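Local structure of inorganic pyrophosphatase (Thermus thermophilus, 2PRD) at residues H117-D120 against I121-P125. The protein hydrolyses inorganic pyrophosphate to two phosphate ions, probably with magnesium as cofactor, and assembles as a homohexamer. Numbering follows the deposited sequence.
Sequences HIQD and IGDVP
The carboxylate of Asp123 turns back across the loop and takes two successive backbone N-H groups on a single oxygen. Gln119 N lies a short 2.5 Å from Asp123 OD2 in the model. It meets the anti lone pair, the one away from OD1, in a fairly straight bond of 158°. Asp120 N reaches the same OD2 at 2.9 Å from above the carboxylate plane, and its N-H...O angle is more bent, at 139°. With CG anti to its own carbonyl carbon (chi1 -65°), Asp123 carries the carboxylate back toward the preceding residues. Replacing Asp123 by an alanine would probably leave the amides of Gln119 and Asp120 without this shared acceptor and the bend less firmly held.

Backbone bonds close the turn beside it. Asp123 N donates to Asp120 O at 3.0 Å, tying the residue that supplies the carboxylate to one that it grips, and Val124 N follows with a bond to Ile121 O.

Asp120 makes a side-chain link of its own. Its CG stands anti to the backbone N, beside the carbonyl carbon, which brings OD1 within 2.9 Å of Ile121 N, on the anti side and somewhat out of the carboxylate plane. OD1 also accepts from Arg158 N, joining the turn to the start of helix 158-173.

The apolar part is small: the methyl Ile118 CG2 packs 3.8 Å from Val124 CG2 and also lies against Asp123 CB. At the subunit interface, His117 packs on Pro125 of a neighbouring subunit, and Pro125 on His117 of that subunit.

Away from the annotated substrate and metal sites, two overlapping type I turns, 120-123 and 121-124, form a short 3-10 segment within the loop between strand 101-109 and helix 126-138, just ahead of Pro125, the N-cap residue.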
loop_
_atom_site.group_PDB
_atom_site.type_symbol
_atom_site.label_atom_id
_atom_site.label_comp_id
_atom_site.label_asym_id
_atom_site.label_seq_id
_atom_site.Cartn_x
_atom_site.Cartn_y
_atom_site.Cartn_z
ATOM N N HIS A 117 -7.388 25.214 7.803
ATOM C CA HIS A 117 -8.123 25.495 9.034
ATOM C C HIS A 117 -7.362 25.304 10.338
ATOM O O HIS A 117 -7.826 25.742 11.415
ATOM C CB HIS A 117 -9.388 24.608 9.013
ATOM C CG HIS A 117 -9.022 23.144 8.906
ATOM N ND1 HIS A 117 -9.131 22.354 10.050
ATOM C CD2 HIS A 117 -8.529 22.378 7.904
ATOM C CE1 HIS A 117 -8.731 21.129 9.754
ATOM N NE2 HIS A 117 -8.353 21.117 8.467
ATOM N N ILE A 118 -6.199 24.668 10.310
ATOM C CA ILE A 118 -5.332 24.440 11.464
ATOM C C ILE A 118 -4.343 25.594 11.523
ATOM O O ILE A 118 -3.451 25.678 10.706
ATOM C CB ILE A 118 -4.633 23.075 11.338
ATOM C CG1 ILE A 118 -5.753 22.068 11.101
ATOM C CG2 ILE A 118 -3.925 22.851 12.664
ATOM C CD1 ILE A 118 -5.421 20.621 10.893
ATOM N N GLN A 119 -4.630 26.502 12.467
ATOM C CA GLN A 119 -3.845 27.718 12.592
ATOM C C GLN A 119 -3.193 27.877 13.935
ATOM O O GLN A 119 -2.174 28.601 14.047
ATOM C CB GLN A 119 -4.732 28.866 12.076
ATOM C CG GLN A 119 -5.136 28.827 10.600
ATOM C CD GLN A 119 -4.248 29.446 9.549
ATOM O OE1 GLN A 119 -3.473 30.415 9.752
ATOM N NE2 GLN A 119 -4.281 28.956 8.265
ATOM N N ASP A 120 -3.672 27.138 14.928
ATOM C CA ASP A 120 -3.065 27.223 16.272
ATOM C C ASP A 120 -3.222 25.832 16.854
ATOM O O ASP A 120 -3.936 25.060 16.200
ATOM C CB ASP A 120 -3.684 28.322 17.090
ATOM C CG ASP A 120 -2.793 28.969 18.114
ATOM O OD1 ASP A 120 -1.829 28.370 18.639
ATOM O OD2 ASP A 120 -3.090 30.144 18.478
ATOM N N ILE A 121 -2.588 25.613 17.990
ATOM C CA ILE A 121 -2.589 24.284 18.620
ATOM C C ILE A 121 -3.981 23.843 18.996
ATOM O O ILE A 121 -4.350 22.662 18.929
ATOM C CB ILE A 121 -1.553 24.234 19.738
ATOM C CG1 ILE A 121 -1.157 22.810 20.130
ATOM C CG2 ILE A 121 -2.025 24.955 21.008
ATOM C CD1 ILE A 121 -0.467 22.072 18.991
ATOM N N GLY A 122 -4.819 24.804 19.350
ATOM C CA GLY A 122 -6.198 24.507 19.776
ATOM C C GLY A 122 -7.000 23.963 18.616
ATOM O O GLY A 122 -8.130 23.519 18.829
ATOM N N ASP A 123 -6.487 24.039 17.420
ATOM C CA ASP A 123 -7.100 23.578 16.199
ATOM C C ASP A 123 -6.695 22.109 15.946
ATOM O O ASP A 123 -7.337 21.499 15.093
ATOM C CB ASP A 123 -6.709 24.368 14.973
ATOM C CG ASP A 123 -7.136 25.809 14.902
ATOM O OD1 ASP A 123 -8.195 26.119 15.445
ATOM O OD2 ASP A 123 -6.415 26.620 14.266
ATOM N N VAL A 124 -5.704 21.575 16.588
ATOM C CA VAL A 124 -5.342 20.134 16.338
ATOM C C VAL A 124 -6.325 19.398 17.200
ATOM O O VAL A 124 -6.352 19.722 18.412
ATOM C CB VAL A 124 -3.882 19.945 16.733
ATOM C CG1 VAL A 124 -3.492 18.475 16.705
ATOM C CG2 VAL A 124 -3.013 20.648 15.652
ATOM N N PRO A 125 -7.160 18.533 16.638
ATOM C CA PRO A 125 -8.187 17.848 17.421
ATOM C C PRO A 125 -7.570 17.172 18.629
ATOM O O PRO A 125 -6.445 16.627 18.484
ATOM C CB PRO A 125 -8.813 16.889 16.445
ATOM C CG PRO A 125 -8.225 17.097 15.112
ATOM C CD PRO A 125 -7.150 18.168 15.221
#